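Local atomic coordinates of DCN1-like protein 3 (PDB entry 4GBA), a protein that promotes cullin neddylation by helping transfer NEDD8 from N-terminally acetylated E2 enzymes to cullin-RBX complexes through its DCUN1 domain. Residues Gln140-Ile152 and Leu186-Arg198. Numbering follows the deposited sequence.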
loop_
_atom_site.group_PDB
_atom_site.type_symbol
_atom_site.label_atom_id
_atom_site.label_comp_id
_atom_site.label_asym_id
_atom_site.label_seq_id
_atom_site.Cartn_x
_atom_site.Cartn_y
_atom_site.Cartn_z
ATOM N N GLN A 140 -10.343 13.413 -5.411
ATOM C CA GLN A 140 -11.667 13.630 -4.825
ATOM C C GLN A 140 -12.150 12.416 -4.039
ATOM O O GLN A 140 -12.786 12.551 -2.990
ATOM C CB GLN A 140 -12.690 14.010 -5.896
ATOM C CG GLN A 140 -12.423 15.358 -6.548
ATOM C CD GLN A 140 -12.154 16.479 -5.538
ATOM O OE1 GLN A 140 -12.604 16.433 -4.385
ATOM N NE2 GLN A 140 -11.408 17.492 -5.973
ATOM N N TRP A 141 -11.842 11.228 -4.550
ATOM C CA TRP A 141 -12.194 10.001 -3.860
ATOM C C TRP A 141 -11.586 10.004 -2.459
ATOM O O TRP A 141 -12.230 9.591 -1.503
ATOM C CB TRP A 141 -11.746 8.772 -4.674
ATOM C CG TRP A 141 -11.738 7.469 -3.903
ATOM C CD1 TRP A 141 -10.648 6.834 -3.390
ATOM C CD2 TRP A 141 -12.871 6.664 -3.553
ATOM N NE1 TRP A 141 -11.024 5.682 -2.744
ATOM C CE2 TRP A 141 -12.389 5.548 -2.832
ATOM C CE3 TRP A 141 -14.249 6.770 -3.782
ATOM C CZ2 TRP A 141 -13.229 4.542 -2.339
ATOM C CZ3 TRP A 141 -15.082 5.777 -3.291
ATOM C CH2 TRP A 141 -14.570 4.676 -2.575
ATOM N N LEU A 142 -10.349 10.481 -2.339
ATOM C CA LEU A 142 -9.674 10.508 -1.043
ATOM C C LEU A 142 -10.155 11.664 -0.153
ATOM O O LEU A 142 -10.110 11.562 1.077
ATOM C CB LEU A 142 -8.141 10.541 -1.206
ATOM C CG LEU A 142 -7.436 9.360 -1.894
ATOM C CD1 LEU A 142 -5.987 9.716 -2.209
ATOM C CD2 LEU A 142 -7.513 8.047 -1.092
ATOM N N ASN A 143 -10.592 12.763 -0.773
ATOM C CA ASN A 143 -11.242 13.850 -0.035
ATOM C C ASN A 143 -12.547 13.357 0.551
ATOM O O ASN A 143 -12.862 13.616 1.714
ATOM C CB ASN A 143 -11.536 15.045 -0.942
ATOM C CG ASN A 143 -10.283 15.813 -1.321
ATOM O OD1 ASN A 143 -9.265 15.765 -0.620
ATOM N ND2 ASN A 143 -10.356 16.540 -2.434
ATOM N N PHE A 144 -13.302 12.647 -0.281
ATOM C CA PHE A 144 -14.568 12.053 0.115
ATOM C C PHE A 144 -14.402 11.144 1.337
ATOM O O PHE A 144 -15.187 11.205 2.275
ATOM C CB PHE A 144 -15.173 11.305 -1.084
ATOM C CG PHE A 144 -16.233 10.305 -0.720
ATOM C CD1 PHE A 144 -17.511 10.715 -0.394
ATOM C CD2 PHE A 144 -15.954 8.948 -0.724
ATOM C CE1 PHE A 144 -18.487 9.788 -0.063
ATOM C CE2 PHE A 144 -16.928 8.018 -0.390
ATOM C CZ PHE A 144 -18.191 8.437 -0.065
ATOM N N LEU A 145 -13.359 10.322 1.333
ATOM C CA LEU A 145 -13.146 9.355 2.406
ATOM C C LEU A 145 -12.635 9.952 3.720
ATOM O O LEU A 145 -12.880 9.394 4.786
ATOM C CB LEU A 145 -12.176 8.263 1.953
ATOM C CG LEU A 145 -12.626 7.320 0.845
ATOM C CD1 LEU A 145 -11.444 6.419 0.434
ATOM C CD2 LEU A 145 -13.823 6.502 1.310
ATOM N N THR A 146 -11.888 11.049 3.645
ATOM C CA THR A 146 -11.404 11.713 4.854
ATOM C C THR A 146 -12.585 12.418 5.524
ATOM O O THR A 146 -12.731 12.418 6.751
ATOM C CB THR A 146 -10.275 12.728 4.545
ATOM O OG1 THR A 146 -10.793 13.789 3.735
ATOM C CG2 THR A 146 -9.129 12.052 3.802
ATOM N N GLU A 147 -13.443 13.005 4.701
ATOM C CA GLU A 147 -14.675 13.581 5.187
ATOM C C GLU A 147 -15.561 12.472 5.745
ATOM O O GLU A 147 -16.134 12.605 6.828
ATOM C CB GLU A 147 -15.375 14.310 4.054
ATOM C CG GLU A 147 -16.743 14.821 4.417
ATOM C CD GLU A 147 -17.251 15.850 3.427
ATOM O OE1 GLU A 147 -16.405 16.530 2.797
ATOM O OE2 GLU A 147 -18.492 15.971 3.283
ATOM N N ASN A 148 -15.657 11.371 5.003
ATOM C CA ASN A 148 -16.443 10.205 5.416
ATOM C C ASN A 148 -17.919 10.525 5.684
ATOM O O ASN A 148 -18.456 10.179 6.740
ATOM C CB ASN A 148 -15.811 9.518 6.638
ATOM C CG ASN A 148 -16.394 8.132 6.897
ATOM O OD1 ASN A 148 -17.049 7.544 6.028
ATOM N ND2 ASN A 148 -16.150 7.602 8.090
ATOM N N PRO A 149 -18.579 11.166 4.708
ATOM C CA PRO A 149 -19.985 11.585 4.790
ATOM C C PRO A 149 -20.888 10.508 5.379
ATOM O O PRO A 149 -21.736 10.834 6.204
ATOM C CB PRO A 149 -20.372 11.817 3.324
ATOM C CG PRO A 149 -19.097 12.169 2.650
ATOM C CD PRO A 149 -17.990 11.443 3.385
ATOM N N SER A 150 -20.708 9.254 4.963
ATOM C CA SER A 150 -21.622 8.176 5.345
ATOM C C SER A 150 -21.096 7.314 6.489
ATOM O O SER A 150 -21.598 6.216 6.731
ATOM C CB SER A 150 -21.985 7.292 4.134
ATOM O OG SER A 150 -20.850 6.662 3.547
ATOM N N GLY A 151 -20.089 7.816 7.193
ATOM C CA GLY A 151 -19.532 7.119 8.343
ATOM C C GLY A 151 -19.297 5.622 8.161
ATOM O O GLY A 151 -19.939 4.793 8.811
ATOM N N ILE A 152 -18.372 5.264 7.273
ATOM C CA ILE A 152 -17.972 3.871 7.139
ATOM C C ILE A 152 -16.864 3.560 8.155
ATOM O O ILE A 152 -16.103 4.456 8.565
ATOM C CB ILE A 152 -17.531 3.526 5.693
ATOM C CG1 ILE A 152 -16.537 4.556 5.163
ATOM C CG2 ILE A 152 -18.740 3.468 4.756
ATOM C CD1 ILE A 152 -15.177 3.989 4.851
ATOM N N LEU A 186 -20.695 2.162 -1.862
ATOM C CA LEU A 186 -19.827 3.288 -1.532
ATOM C C LEU A 186 -19.449 4.149 -2.757
ATOM O O LEU A 186 -19.315 5.371 -2.647
ATOM C CB LEU A 186 -18.565 2.825 -0.795
ATOM C CG LEU A 186 -17.695 3.970 -0.257
ATOM C CD1 LEU A 186 -18.463 4.786 0.803
ATOM C CD2 LEU A 186 -16.364 3.475 0.298
ATOM N N PHE A 187 -19.273 3.523 -3.919
ATOM C CA PHE A 187 -18.942 4.283 -5.120
ATOM C C PHE A 187 -20.072 5.250 -5.489
ATOM O O PHE A 187 -19.815 6.373 -5.918
ATOM C CB PHE A 187 -18.598 3.368 -6.304
ATOM C CG PHE A 187 -17.377 2.489 -6.082
ATOM C CD1 PHE A 187 -16.632 2.576 -4.920
ATOM C CD2 PHE A 187 -16.979 1.582 -7.053
ATOM C CE1 PHE A 187 -15.519 1.762 -4.720
ATOM C CE2 PHE A 187 -15.870 0.768 -6.860
ATOM C CZ PHE A 187 -15.143 0.858 -5.687
ATOM N N ASP A 188 -21.319 4.818 -5.308
ATOM C CA ASP A 188 -22.479 5.671 -5.583
ATOM C C ASP A 188 -22.575 6.834 -4.588
ATOM O O ASP A 188 -22.832 7.978 -4.975
ATOM C CB ASP A 188 -23.788 4.867 -5.584
ATOM C CG ASP A 188 -24.908 5.579 -6.351
ATOM O OD1 ASP A 188 -24.666 6.033 -7.500
ATOM O OD2 ASP A 188 -26.030 5.701 -5.808
ATOM N N THR A 189 -22.371 6.528 -3.310
ATOM C CA THR A 189 -22.295 7.548 -2.273
ATOM C C THR A 189 -21.277 8.627 -2.650
ATOM O O THR A 189 -21.472 9.817 -2.371
ATOM C CB THR A 189 -21.876 6.935 -0.922
ATOM O OG1 THR A 189 -22.783 5.888 -0.562
ATOM C CG2 THR A 189 -21.859 7.994 0.166
ATOM N N PHE A 190 -20.188 8.195 -3.279
ATOM C CA PHE A 190 -19.115 9.092 -3.669
ATOM C C PHE A 190 -19.517 9.925 -4.867
ATOM O O PHE A 190 -19.257 11.117 -4.915
ATOM C CB PHE A 190 -17.836 8.307 -3.999
ATOM C CG PHE A 190 -16.882 9.063 -4.882
ATOM C CD1 PHE A 190 -16.142 10.128 -4.376
ATOM C CD2 PHE A 190 -16.732 8.721 -6.219
ATOM C CE1 PHE A 190 -15.263 10.841 -5.190
ATOM C CE2 PHE A 190 -15.853 9.426 -7.043
ATOM C CZ PHE A 190 -15.117 10.490 -6.525
ATOM N N VAL A 191 -20.135 9.291 -5.849
ATOM C CA VAL A 191 -20.543 10.017 -7.036
ATOM C C VAL A 191 -21.524 11.138 -6.673
ATOM O O VAL A 191 -21.435 12.246 -7.201
ATOM C CB VAL A 191 -21.114 9.069 -8.104
ATOM C CG1 VAL A 191 -21.895 9.845 -9.150
ATOM C CG2 VAL A 191 -19.978 8.275 -8.755
ATOM N N GLU A 192 -22.443 10.851 -5.755
ATOM C CA GLU A 192 -23.388 11.862 -5.291
ATOM C C GLU A 192 -22.624 12.998 -4.622
ATOM O O GLU A 192 -22.730 14.160 -5.030
ATOM C CB GLU A 192 -24.424 11.267 -4.321
ATOM C CG GLU A 192 -25.206 10.057 -4.869
ATOM C CD GLU A 192 -25.807 10.293 -6.264
ATOM O OE1 GLU A 192 -27.051 10.412 -6.374
ATOM O OE2 GLU A 192 -25.038 10.344 -7.257
ATOM N N TRP A 193 -21.850 12.646 -3.598
ATOM C CA TRP A 193 -20.996 13.600 -2.904
ATOM C C TRP A 193 -20.161 14.444 -3.866
ATOM O O TRP A 193 -19.937 15.632 -3.636
ATOM C CB TRP A 193 -20.079 12.858 -1.940
ATOM C CG TRP A 193 -19.088 13.740 -1.207
ATOM C CD1 TRP A 193 -19.229 14.266 0.053
ATOM C CD2 TRP A 193 -17.795 14.171 -1.674
ATOM N NE1 TRP A 193 -18.114 14.998 0.390
ATOM C CE2 TRP A 193 -17.215 14.955 -0.654
ATOM C CE3 TRP A 193 -17.070 13.973 -2.860
ATOM C CZ2 TRP A 193 -15.952 15.541 -0.777
ATOM C CZ3 TRP A 193 -15.814 14.561 -2.985
ATOM C CH2 TRP A 193 -15.268 15.331 -1.952
ATOM N N GLU A 194 -19.707 13.825 -4.946
ATOM C CA GLU A 194 -18.844 14.501 -5.902
ATOM C C GLU A 194 -19.643 15.391 -6.853
ATOM O O GLU A 194 -19.126 16.391 -7.360
ATOM C CB GLU A 194 -18.009 13.487 -6.681
ATOM C CG GLU A 194 -17.261 14.076 -7.863
ATOM C CD GLU A 194 -16.168 15.052 -7.446
ATOM O OE1 GLU A 194 -15.969 15.234 -6.223
ATOM O OE2 GLU A 194 -15.508 15.631 -8.341
ATOM N N MET A 195 -20.898 15.023 -7.103
ATOM C CA MET A 195 -21.816 15.902 -7.833
ATOM C C MET A 195 -22.134 17.150 -7.006
ATOM O O MET A 195 -22.149 18.264 -7.522
ATOM C CB MET A 195 -23.117 15.171 -8.202
ATOM C CG MET A 195 -22.957 14.165 -9.325
ATOM S SD MET A 195 -21.905 14.833 -10.630
ATOM C CE MET A 195 -23.087 15.662 -11.692
ATOM N N GLU A 196 -22.385 16.956 -5.718
ATOM C CA GLU A 196 -22.679 18.075 -4.838
ATOM C C GLU A 196 -21.515 19.056 -4.754
ATOM O O GLU A 196 -21.728 20.271 -4.784
ATOM C CB GLU A 196 -23.073 17.597 -3.437
ATOM C CG GLU A 196 -23.034 18.696 -2.379
ATOM C CD GLU A 196 -23.915 19.897 -2.729
ATOM O OE1 GLU A 196 -24.960 19.697 -3.389
ATOM O OE2 GLU A 196 -23.554 21.038 -2.348
ATOM N N ARG A 197 -20.287 18.552 -4.646
ATOM C CA ARG A 197 -19.159 19.465 -4.520
ATOM C C ARG A 197 -18.897 20.232 -5.813
ATOM O O ARG A 197 -18.464 21.377 -5.775
ATOM C CB ARG A 197 -17.892 18.771 -4.012
ATOM C CG ARG A 197 -17.231 17.857 -5.009
ATOM C CD ARG A 197 -15.748 17.785 -4.738
ATOM N NE ARG A 197 -15.095 19.012 -5.156
ATOM C CZ ARG A 197 -14.628 19.219 -6.383
ATOM N NH1 ARG A 197 -14.749 18.276 -7.303
ATOM N NH2 ARG A 197 -14.039 20.369 -6.692
ATOM N N ARG A 198 -19.177 19.616 -6.952
ATOM C CA ARG A 198 -19.086 20.342 -8.213
ATOM C C ARG A 198 -20.116 21.474 -8.274
ATOM O O ARG A 198 -19.829 22.557 -8.798
ATOM C CB ARG A 198 -19.221 19.392 -9.399
ATOM C CG ARG A 198 -17.962 18.582 -9.615
ATOM C CD ARG A 198 -18.111 17.509 -10.664
ATOM N NE ARG A 198 -17.084 16.489 -10.474
ATOM C CZ ARG A 198 -16.577 15.737 -11.444
ATOM N NH1 ARG A 198 -16.995 15.887 -12.695
ATOM N NH2 ARG A 198 -15.643 14.834 -11.162
HETATM O O HOH W 1 -22.035 4.452 1.378
#
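A chain of aromatic rings meeting edge to face, formed by Phe187, Trp141, Phe190, Phe144 and Trp193, joins helix 138-147 to the last helix, 185-199, in the cullin-binding part of the DCUN1 domain. The short helical segments cross nearly perpendicularly, at 101° with axes 10.2 Å apart. Phe187 turns its edge, offset, to the face of Trp141, whose own edge meets the face of Phe190, with Trp141 CE3 3.7 Å from Phe190 CG. The Phe190 edge is turned, again offset, to the face of Phe144. CG anti to the backbone N carries the Phe144 ring as a knob in among Leu186, Thr189, Phe190 and Trp193, and Phe190 CA sits over one face, 3.8 Å from the centroid of the Phe144 ring. The edge of Phe144 in turn approaches the face of Trp193, its CD1 3.5 Å from Trp193 CG. Trp193 is itself a knob among Gln140, Asn143, Phe144 and Glu147. Indole suits this boundary between core and solvent: Trp193 NE1 donates to Glu147 OE2 (3.1 Å, 153° at the hydrogen); OE2 lies in the indole plane, while NE1 approaches from above the carboxylate plane. Farther along, the amide of Gln140 stacks flat over the Arg197 guanidinium, planes 7° apart, while Glu194 pairs with both Arg197 and Arg198. Trp141 also stacks on Phe163 and meets Trp126 edge-to-face. Reciprocal knobs-into-holes packing and an aromatic cluster thus unite two helices of a mainly helical cullin-binding domain related to the EF-hand clan.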